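Local coordinates for CELL WALL surface anchor family protein (Streptococcus pneumoniae, PDB 2X9Z) that forms the repeating backbone subunit of the pneumococcal pilus, whose copies assemble into the shaft of a surface fibre that probably serves in cell adhesion, at residues A62-T67 against T115-L120; K7-K12 against P256-Y261; E178-L183 against T194-T199; N141-N146 against D245-P250. The protein carries 1 engineered substitution. All blocks are in the same frame, centred on the assembly; numbering follows the deposited sequence.

How the contacts relate
The chain folds into two beta sandwiches, and the four contacts sample both and their junction. Contacts 1 and 2 lie in one sandwich with centres 13 Å apart and touch directly: Tyr116 OH of contact 1 is 2.9 Å from Lys7 NZ of contact 2, the nitrogen bonded covalently to Asn132, while Leu120 packs on Val258 and Thr260. Contact 3 belongs to the other sandwich, its centre about 33 Å from that of contact 1. Contact 4 joins the linkers between the sandwiches, its centre about 19 Å from that of contact 3 and about 28 Å from that of contact 2. Along the chain contact 2 encloses the other three, and contact 4 encloses contact 3.

Contact 1. Residues A62-T67 against T115-L120; sequences AFNKGT and TYSATL
Ala62 and Thr119 form an antiparallel hydrogen-bonded pair, each amide nitrogen 2.8 Å from the other residue's carbonyl oxygen. One step on, Phe63 faces Ala118 as a non-hydrogen-bonded pair, and Asn64 N still reaches Ser117 O at 3.0 Å. Asn64 to Thr67 then form a type II beta turn, and across it the side chain of Thr67 makes the link. Its CB sits beside Ser117. From it OG1, placed between the backbone N and the carbonyl carbon (chi1 68°), accepts a nearly straight bond from Ser117 N, 3.0 Å long with 170° at the hydrogen. The same hydroxyl donates to Asn64 O at 2.7 Å, in the plane of that carbonyl, so it ties the turn to the neighbouring strand. The other branch, CG2, lies 3.6 Å from Ser117 OG. These segments belong to strands 61-72 and 110-120 of a five-stranded antiparallel sheet, which packs against a six-stranded sheet in a beta sandwich; both segments are part of a Cna-B-like domain of the pilin backbone subunits. On the inner face the rim of the Phe63 ring, led by CE1, turns to the face of Tyr116 in an offset edge-to-face pair, with centroids 5.8 Å apart and planes at 63°. Phe91 and Met57 of the opposite sheet pack against both rings. At the far end Tyr116 CA makes a CA-H...O contact to Thr67 O, and a water donates to that oxygen while also bonding Thr115 OG1.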
# COMPACT_ATOMS: atom_id res chain seq x y z
N ALA A 62 7.44 13.62 -2.68
CA ALA A 62 6.18 14.35 -2.73
C ALA A 62 5.33 13.81 -3.87
O ALA A 62 5.64 14.02 -5.04
CB ALA A 62 6.42 15.85 -2.93
N PHE A 63 4.26 13.11 -3.53
CA PHE A 63 3.31 12.63 -4.53
C PHE A 63 2.83 13.78 -5.41
O PHE A 63 2.44 14.83 -4.90
CB PHE A 63 2.12 11.95 -3.85
CG PHE A 63 1.03 11.56 -4.81
CD1 PHE A 63 1.29 10.70 -5.86
CD2 PHE A 63 -0.25 12.09 -4.67
CE1 PHE A 63 0.29 10.35 -6.76
CE2 PHE A 63 -1.25 11.74 -5.56
CZ PHE A 63 -0.98 10.88 -6.61
N ASN A 64 2.87 13.60 -6.73
CA ASN A 64 2.43 14.65 -7.65
C ASN A 64 0.95 14.49 -8.00
O ASN A 64 0.56 13.68 -8.87
CB ASN A 64 3.28 14.67 -8.93
CG ASN A 64 4.73 15.06 -8.67
OD1 ASN A 64 5.03 15.76 -7.70
ND2 ASN A 64 5.62 14.63 -9.54
N LYS A 65 0.10 15.25 -7.32
CA LYS A 65 -1.33 15.15 -7.57
C LYS A 65 -1.67 15.50 -9.01
O LYS A 65 -1.07 16.40 -9.59
CB LYS A 65 -2.11 16.05 -6.62
CG LYS A 65 -1.96 15.67 -5.16
CD LYS A 65 -2.75 16.62 -4.29
CE LYS A 65 -2.72 16.20 -2.84
NZ LYS A 65 -3.47 17.19 -2.03
N GLY A 66 -2.63 14.78 -9.58
CA GLY A 66 -3.09 15.04 -10.93
C GLY A 66 -2.36 14.21 -11.97
O GLY A 66 -2.71 14.27 -13.15
N THR A 67 -1.36 13.43 -11.55
CA THR A 67 -0.55 12.67 -12.50
C THR A 67 -0.96 11.21 -12.67
O THR A 67 -0.32 10.48 -13.43
CB THR A 67 0.97 12.71 -12.14
OG1 THR A 67 1.21 12.00 -10.92
CG2 THR A 67 1.45 14.15 -12.00
N THR A 115 -0.04 4.64 -13.71
CA THR A 115 1.19 5.43 -13.74
C THR A 115 0.98 6.74 -13.00
O THR A 115 -0.14 7.26 -12.93
CB THR A 115 1.67 5.71 -15.18
OG1 THR A 115 0.69 6.49 -15.87
CG2 THR A 115 1.87 4.41 -15.94
N TYR A 116 2.07 7.28 -12.47
CA TYR A 116 2.04 8.56 -11.75
C TYR A 116 3.47 8.98 -11.48
O TYR A 116 4.40 8.23 -11.73
CB TYR A 116 1.27 8.44 -10.43
CG TYR A 116 1.98 7.59 -9.40
CD1 TYR A 116 2.86 8.16 -8.48
CD2 TYR A 116 1.78 6.21 -9.36
CE1 TYR A 116 3.52 7.39 -7.53
CE2 TYR A 116 2.42 5.43 -8.40
CZ TYR A 116 3.30 6.02 -7.50
OH TYR A 116 3.94 5.25 -6.57
N SER A 117 3.64 10.19 -10.96
CA SER A 117 4.98 10.62 -10.59
C SER A 117 5.02 11.19 -9.18
O SER A 117 3.98 11.50 -8.59
CB SER A 117 5.55 11.61 -11.60
OG SER A 117 4.80 12.81 -11.62
N ALA A 118 6.24 11.30 -8.66
CA ALA A 118 6.49 11.94 -7.37
C ALA A 118 7.78 12.72 -7.51
O ALA A 118 8.58 12.45 -8.40
CB ALA A 118 6.61 10.91 -6.28
N THR A 119 7.97 13.71 -6.65
CA THR A 119 9.14 14.57 -6.73
C THR A 119 10.02 14.35 -5.51
O THR A 119 9.54 14.39 -4.38
CB THR A 119 8.71 16.04 -6.77
OG1 THR A 119 7.84 16.24 -7.87
CG2 THR A 119 9.92 16.95 -6.92
N LEU A 120 11.31 14.11 -5.73
CA LEU A 120 12.24 14.02 -4.61
C LEU A 120 12.40 15.41 -4.00
O LEU A 120 12.72 16.37 -4.71
CB LEU A 120 13.59 13.46 -5.05
CG LEU A 120 14.57 13.09 -3.93
CD1 LEU A 120 14.03 11.94 -3.09
CD2 LEU A 120 15.94 12.74 -4.50
O HOH W 1 1.14 9.17 -15.27

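Contact 2. Residues K7-K12 against P256-Y261; sequences KDFKGK and PKVVTY
Strand 7-9 and the start of segment 256-261 run in broadly the same direction, 37° apart, and come closest where Asp8 CA lies 5.4 Å from Pro256 CA. The backbones do not pair as a ladder; side chains make the join. Pro256 is the wedge. Its CB stands over one face of the Phe9 ring, 4.0 Å from the centroid and 23° off the normal, a CH-pi contact. Its CD rests at 4.0 Å from Lys7 CD, the two side chains crossing at about a right angle. The strands belong to different sheets, 4-9 to the five-stranded one and 257-259 to the six-stranded one, so this is packing across the interior of a beta sandwich. Lys7 runs fully extended, CG anti to the backbone N (chi1 179°), and delivers NZ to a covalent link with Asn132 CG on strand 130-139. This intramolecular isopeptide bond, a hallmark of Gram-positive pilins, staples the two sheets together, and its NZ is also hydrogen-bonded to Asp55. Farther along, Phe9 CZ has Lys257 O at the ring edge, 3.4 Å away. Asp8 OD1 accepts from Phe9 N at 2.7 Å, while OD2 forms a salt bridge with Arg19.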
# COMPACT_ATOMS: atom_id res chain seq x y z
N LYS A 7 5.50 -3.32 -8.78
CA LYS A 7 5.65 -1.89 -8.78
C LYS A 7 7.10 -1.53 -9.07
O LYS A 7 8.01 -2.12 -8.49
CB LYS A 7 5.26 -1.31 -7.43
CG LYS A 7 5.44 0.18 -7.40
CD LYS A 7 5.16 0.77 -6.07
CE LYS A 7 5.25 2.27 -6.21
NZ LYS A 7 4.64 2.92 -5.07
N ASP A 8 7.31 -0.57 -9.95
CA ASP A 8 8.67 -0.14 -10.25
C ASP A 8 8.63 1.23 -10.92
O ASP A 8 7.57 1.83 -11.08
CB ASP A 8 9.36 -1.18 -11.15
CG ASP A 8 10.87 -1.28 -10.91
OD1 ASP A 8 11.50 -0.28 -10.51
OD2 ASP A 8 11.42 -2.38 -11.13
N PHE A 9 9.80 1.71 -11.32
CA PHE A 9 9.86 2.94 -12.09
C PHE A 9 9.31 2.71 -13.49
O PHE A 9 9.15 1.56 -13.93
CB PHE A 9 11.30 3.45 -12.14
CG PHE A 9 11.90 3.65 -10.78
CD1 PHE A 9 12.98 2.88 -10.35
CD2 PHE A 9 11.36 4.58 -9.91
CE1 PHE A 9 13.50 3.06 -9.08
CE2 PHE A 9 11.89 4.76 -8.64
CZ PHE A 9 12.97 3.99 -8.23
N LYS A 10 8.98 3.80 -14.18
CA LYS A 10 8.41 3.73 -15.52
C LYS A 10 9.17 2.77 -16.43
O LYS A 10 10.40 2.84 -16.56
CB LYS A 10 8.37 5.13 -16.15
CG LYS A 10 7.95 5.16 -17.61
CD LYS A 10 7.77 6.59 -18.08
CE LYS A 10 7.24 6.66 -19.50
NZ LYS A 10 8.22 6.08 -20.47
N GLY A 11 8.43 1.84 -17.06
CA GLY A 11 9.01 0.92 -18.02
C GLY A 11 9.62 -0.34 -17.45
O GLY A 11 10.10 -1.19 -18.19
N LYS A 12 9.61 -0.47 -16.12
CA LYS A 12 10.35 -1.54 -15.47
C LYS A 12 9.50 -2.54 -14.70
O LYS A 12 10.00 -3.58 -14.28
CB LYS A 12 11.43 -0.96 -14.56
CG LYS A 12 12.49 -0.14 -15.28
CD LYS A 12 13.57 0.34 -14.31
CE LYS A 12 14.83 0.80 -15.03
NZ LYS A 12 14.64 2.08 -15.77
N PRO A 256 10.35 -0.30 -5.22
CA PRO A 256 11.57 0.37 -5.69
C PRO A 256 12.01 1.41 -4.68
O PRO A 256 11.22 1.79 -3.81
CB PRO A 256 11.09 1.05 -6.97
CG PRO A 256 9.67 1.41 -6.68
CD PRO A 256 9.13 0.28 -5.80
N LYS A 257 13.25 1.85 -4.78
CA LYS A 257 13.78 2.86 -3.87
C LYS A 257 14.56 3.93 -4.62
O LYS A 257 15.13 3.67 -5.68
CB LYS A 257 14.70 2.23 -2.81
CG LYS A 257 13.99 1.28 -1.86
CD LYS A 257 14.98 0.64 -0.92
CE LYS A 257 14.29 -0.33 0.02
NZ LYS A 257 13.38 -1.24 -0.72
N VAL A 258 14.57 5.14 -4.07
CA VAL A 258 15.42 6.19 -4.59
C VAL A 258 16.33 6.69 -3.47
O VAL A 258 16.06 6.47 -2.29
CB VAL A 258 14.61 7.37 -5.14
CG1 VAL A 258 13.67 6.89 -6.24
CG2 VAL A 258 13.83 8.06 -4.03
N VAL A 259 17.43 7.33 -3.85
CA VAL A 259 18.36 7.86 -2.87
C VAL A 259 19.07 9.05 -3.49
O VAL A 259 19.12 9.19 -4.71
CB VAL A 259 19.37 6.78 -2.42
CG1 VAL A 259 20.30 6.40 -3.56
CG2 VAL A 259 20.16 7.25 -1.19
N THR A 260 19.59 9.93 -2.64
CA THR A 260 20.42 11.03 -3.09
C THR A 260 21.70 11.06 -2.26
O THR A 260 21.72 10.55 -1.14
CB THR A 260 19.68 12.38 -2.98
OG1 THR A 260 20.40 13.38 -3.70
CG2 THR A 260 19.51 12.80 -1.54
N TYR A 261 22.76 11.63 -2.82
CA TYR A 261 24.05 11.72 -2.13
C TYR A 261 24.53 13.16 -2.07
O TYR A 261 24.07 14.01 -2.83
CB TYR A 261 25.10 10.85 -2.83
CG TYR A 261 24.75 9.38 -2.85
CD1 TYR A 261 24.17 8.80 -3.97
CD2 TYR A 261 24.99 8.57 -1.74
CE1 TYR A 261 23.84 7.46 -3.99
CE2 TYR A 261 24.67 7.23 -1.75
CZ TYR A 261 24.10 6.68 -2.88
OH TYR A 261 23.77 5.34 -2.89

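Contact 3. Residues E178-L183 against T194-T199; sequences EATFDL and TVTLTT
Phe181 and Val195 lie opposite each other as a hydrogen-bonded pair at the well-packed centre of this antiparallel contact. Their amides exchange two bonds of 2.9 Å, Phe181 N to Val195 O and Val195 N to Phe181 O. Ala179 and Leu197 repeat the pattern, Leu197 N giving Ala179 O a shorter and almost straight bond of 2.7 Å with 174° at the hydrogen. All four side chains stand on the buried face. There Val195 CG2, which projects between its own backbone N and carbonyl carbon, touches Phe181 CB at 3.9 Å, and the Phe181 side chain also touches Leu161 and Lys163. Strands 179-185 and 191-197 form a beta hairpin in a three-stranded sheet; strand 159-166, which carries those two residues, belongs to the four-stranded sheet that covers this face, giving a small beta sandwich consistent with a Cna-B-like domain. Val195 also meets Val204 and Val206 of strand 203-206, which edges the four-stranded sheet. The other face is polar and much looser. Thr180, Asp182, Thr194 and Thr196 line it, with Thr180 CG2 against Thr194 CG2 at 3.6 Å as a small methyl contact. The Asp182 and Thr194 side chains run alongside each other in the same sense, and Thr194 OG1 donates to Asp182 OD1 at 2.8 Å, nearly along the C-O axis. That oxygen is shared with Arg220 in a salt bridge, which fixes the carboxylate near the surface. Past Leu197 the ladder gives out: Glu178 and Thr199 are exposed, and Thr199 CG2 merely brushes Glu178 N at 3.5 Å.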
# COMPACT_ATOMS: atom_id res chain seq x y z
N GLU A 178 -5.86 -13.40 17.48
CA GLU A 178 -4.58 -12.79 17.79
C GLU A 178 -4.02 -12.18 16.51
O GLU A 178 -4.08 -12.81 15.45
CB GLU A 178 -3.63 -13.83 18.36
CG GLU A 178 -2.34 -13.24 18.90
CD GLU A 178 -1.52 -14.24 19.69
OE1 GLU A 178 -1.38 -15.39 19.23
OE2 GLU A 178 -1.02 -13.87 20.78
N ALA A 179 -3.49 -10.97 16.59
CA ALA A 179 -3.03 -10.26 15.40
C ALA A 179 -1.55 -9.96 15.51
O ALA A 179 -1.10 -9.39 16.51
CB ALA A 179 -3.82 -8.96 15.21
N THR A 180 -0.78 -10.37 14.51
CA THR A 180 0.65 -10.13 14.50
C THR A 180 1.00 -9.08 13.44
O THR A 180 0.47 -9.11 12.33
CB THR A 180 1.42 -11.44 14.23
OG1 THR A 180 1.10 -12.38 15.26
CG2 THR A 180 2.93 -11.20 14.22
N PHE A 181 1.89 -8.16 13.79
CA PHE A 181 2.32 -7.11 12.87
C PHE A 181 3.83 -7.06 12.81
O PHE A 181 4.50 -7.18 13.83
CB PHE A 181 1.83 -5.73 13.32
CG PHE A 181 0.34 -5.61 13.41
CD1 PHE A 181 -0.34 -6.12 14.50
CD2 PHE A 181 -0.38 -4.97 12.41
CE1 PHE A 181 -1.73 -6.00 14.59
CE2 PHE A 181 -1.76 -4.85 12.49
CZ PHE A 181 -2.43 -5.37 13.57
N ASP A 182 4.36 -6.87 11.61
CA ASP A 182 5.77 -6.58 11.47
C ASP A 182 5.95 -5.07 11.36
O ASP A 182 5.35 -4.43 10.49
CB ASP A 182 6.33 -7.29 10.25
CG ASP A 182 6.35 -8.79 10.43
OD1 ASP A 182 6.99 -9.27 11.39
OD2 ASP A 182 5.72 -9.50 9.62
N LEU A 183 6.72 -4.50 12.27
CA LEU A 183 7.09 -3.10 12.16
C LEU A 183 8.30 -3.02 11.23
O LEU A 183 9.36 -3.56 11.53
CB LEU A 183 7.40 -2.50 13.54
CG LEU A 183 7.64 -0.99 13.53
CD1 LEU A 183 6.38 -0.22 13.18
CD2 LEU A 183 8.20 -0.52 14.87
N THR A 194 8.63 -7.31 15.65
CA THR A 194 7.39 -8.02 15.42
C THR A 194 6.60 -7.97 16.71
O THR A 194 7.14 -8.29 17.77
CB THR A 194 7.64 -9.48 15.01
OG1 THR A 194 8.37 -9.50 13.78
CG2 THR A 194 6.33 -10.23 14.84
N VAL A 195 5.35 -7.52 16.63
CA VAL A 195 4.51 -7.38 17.82
C VAL A 195 3.24 -8.20 17.66
O VAL A 195 2.82 -8.49 16.54
CB VAL A 195 4.14 -5.91 18.09
CG1 VAL A 195 5.38 -5.06 18.27
CG2 VAL A 195 3.27 -5.35 16.97
N THR A 196 2.65 -8.57 18.78
CA THR A 196 1.43 -9.36 18.79
C THR A 196 0.38 -8.69 19.65
O THR A 196 0.67 -8.26 20.77
CB THR A 196 1.71 -10.77 19.33
OG1 THR A 196 2.59 -11.47 18.45
CG2 THR A 196 0.41 -11.55 19.48
N LEU A 197 -0.84 -8.62 19.13
CA LEU A 197 -1.96 -8.09 19.87
C LEU A 197 -2.87 -9.25 20.26
O LEU A 197 -3.51 -9.87 19.41
CB LEU A 197 -2.72 -7.10 19.01
CG LEU A 197 -3.78 -6.20 19.66
CD1 LEU A 197 -3.13 -5.33 20.73
CD2 LEU A 197 -4.46 -5.34 18.60
N THR A 198 -2.92 -9.56 21.55
CA THR A 198 -3.82 -10.60 22.03
C THR A 198 -5.24 -10.08 21.97
O THR A 198 -5.48 -8.88 21.87
CB THR A 198 -3.49 -11.03 23.46
OG1 THR A 198 -3.49 -9.87 24.31
CG2 THR A 198 -2.13 -11.69 23.52
N THR A 199 -6.20 -11.00 22.03
CA THR A 199 -7.60 -10.65 21.79
C THR A 199 -8.23 -9.86 22.93
O THR A 199 -9.32 -9.32 22.77
CB THR A 199 -8.43 -11.91 21.50
OG1 THR A 199 -8.31 -12.83 22.59
CG2 THR A 199 -7.94 -12.57 20.23

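Contact 4. Residues N141-N146 against D245-P250; sequences NPDHGN and DENPKP
The imidazole of His144 presents its edge to the carboxylate of Asp245, while Trp243 stacks on the ring. ND1 donates to Asp245 OD1 at 2.8 Å; the oxygen lies in the ring plane, and the nitrogen comes to it on the syn side, somewhat out of the carboxylate plane. His144 N grips the second oxygen, OD2, from above that plane at 2.8 Å. The amide of Asn247 is held at both ends: Asn141 N meets a lone pair of OD1 in the carbonyl plane at 3.1 Å, and ND2 donates to Asn141 O from above the carbonyl plane. Asp143 CG, anti to the backbone N (chi1 -159°), brings OD1 to the same ND2, which meets its anti lone pair at 2.9 Å. Asn141 ND2 reaches Asp245 O at 3.2 Å. Asp143 OD1 also receives Ser226 OG, and its OD2 closes an Asx turn onto Gly145 N. A water donates to both Pro142 O and Asp245 OD1. The segments lie in the two linkers between the beta sandwiches, so this polar lattice clamps the domain junction. With Asp143 OD1 only 3.6 Å from Asp245 OD2, the negative charge gathered here would probably favour a protonated, positively charged His144.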
# COMPACT_ATOMS: atom_id res chain seq x y z
N ASN A 141 -15.96 -10.80 -2.45
CA ASN A 141 -16.79 -9.96 -1.58
C ASN A 141 -16.22 -8.55 -1.56
O ASN A 141 -15.04 -8.35 -1.86
CB ASN A 141 -16.80 -10.49 -0.15
CG ASN A 141 -17.23 -11.94 -0.07
OD1 ASN A 141 -18.27 -12.33 -0.61
ND2 ASN A 141 -16.45 -12.74 0.63
N PRO A 142 -17.05 -7.56 -1.21
CA PRO A 142 -16.49 -6.20 -1.10
C PRO A 142 -15.31 -6.20 -0.14
O PRO A 142 -15.37 -6.84 0.91
CB PRO A 142 -17.67 -5.39 -0.53
CG PRO A 142 -18.89 -6.14 -1.00
CD PRO A 142 -18.50 -7.59 -0.95
N ASP A 143 -14.22 -5.53 -0.51
CA ASP A 143 -13.06 -5.45 0.36
C ASP A 143 -12.79 -4.03 0.83
O ASP A 143 -12.82 -3.08 0.04
CB ASP A 143 -11.81 -6.01 -0.33
CG ASP A 143 -10.76 -6.41 0.68
OD1 ASP A 143 -10.86 -7.54 1.22
OD2 ASP A 143 -9.85 -5.59 0.95
N HIS A 144 -12.48 -3.90 2.12
CA HIS A 144 -12.26 -2.61 2.76
C HIS A 144 -10.80 -2.35 3.13
O HIS A 144 -10.50 -1.36 3.79
CB HIS A 144 -13.12 -2.50 4.02
CG HIS A 144 -14.59 -2.60 3.75
ND1 HIS A 144 -15.28 -3.80 3.78
CD2 HIS A 144 -15.50 -1.65 3.45
CE1 HIS A 144 -16.55 -3.58 3.50
NE2 HIS A 144 -16.71 -2.28 3.30
N GLY A 145 -9.91 -3.23 2.70
CA GLY A 145 -8.49 -3.08 3.00
C GLY A 145 -7.78 -2.04 2.15
O GLY A 145 -8.25 -1.64 1.08
N ASN A 146 -6.61 -1.62 2.63
CA ASN A 146 -5.78 -0.64 1.93
C ASN A 146 -4.34 -0.76 2.43
O ASN A 146 -4.00 -1.71 3.14
CB ASN A 146 -6.34 0.77 2.11
CG ASN A 146 -6.58 1.10 3.55
OD1 ASN A 146 -5.72 0.87 4.39
ND2 ASN A 146 -7.76 1.63 3.87
N ASP A 245 -14.12 -9.26 5.93
CA ASP A 245 -14.57 -9.28 4.53
C ASP A 245 -14.55 -10.68 3.90
O ASP A 245 -15.13 -10.87 2.83
CB ASP A 245 -13.70 -8.35 3.68
CG ASP A 245 -13.90 -6.88 4.01
OD1 ASP A 245 -15.01 -6.49 4.45
OD2 ASP A 245 -12.93 -6.11 3.83
N GLU A 246 -13.87 -11.63 4.53
CA GLU A 246 -13.80 -13.00 4.03
C GLU A 246 -13.23 -13.06 2.61
O GLU A 246 -13.73 -13.78 1.74
CB GLU A 246 -15.18 -13.68 4.09
CG GLU A 246 -15.76 -13.76 5.50
CD GLU A 246 -14.93 -14.63 6.43
OE1 GLU A 246 -14.01 -15.33 5.95
OE2 GLU A 246 -15.21 -14.62 7.65
N ASN A 247 -12.17 -12.29 2.39
CA ASN A 247 -11.47 -12.27 1.11
C ASN A 247 -10.04 -12.81 1.24
O ASN A 247 -9.53 -12.95 2.35
CB ASN A 247 -11.41 -10.83 0.58
CG ASN A 247 -12.73 -10.39 -0.02
OD1 ASN A 247 -13.47 -11.19 -0.60
ND2 ASN A 247 -13.02 -9.10 0.10
N PRO A 248 -9.39 -13.09 0.09
CA PRO A 248 -7.99 -13.51 0.12
C PRO A 248 -7.10 -12.41 0.66
O PRO A 248 -7.49 -11.23 0.66
CB PRO A 248 -7.66 -13.75 -1.37
CG PRO A 248 -8.98 -13.87 -2.06
CD PRO A 248 -9.93 -13.02 -1.28
N LYS A 249 -5.90 -12.76 1.10
CA LYS A 249 -4.93 -11.76 1.51
C LYS A 249 -4.62 -10.82 0.34
O LYS A 249 -4.66 -11.21 -0.82
CB LYS A 249 -3.66 -12.42 2.04
CG LYS A 249 -2.81 -13.12 0.99
CD LYS A 249 -1.61 -13.81 1.62
CE LYS A 249 -0.79 -14.56 0.59
NZ LYS A 249 0.46 -15.11 1.17
N PRO A 250 -4.31 -9.55 0.64
CA PRO A 250 -4.03 -8.60 -0.44
C PRO A 250 -2.69 -8.89 -1.11
O PRO A 250 -1.87 -9.60 -0.54
CB PRO A 250 -3.94 -7.26 0.30
CG PRO A 250 -3.48 -7.64 1.68
CD PRO A 250 -4.18 -8.94 1.97
O HOH W 2 -17.12 -7.23 2.94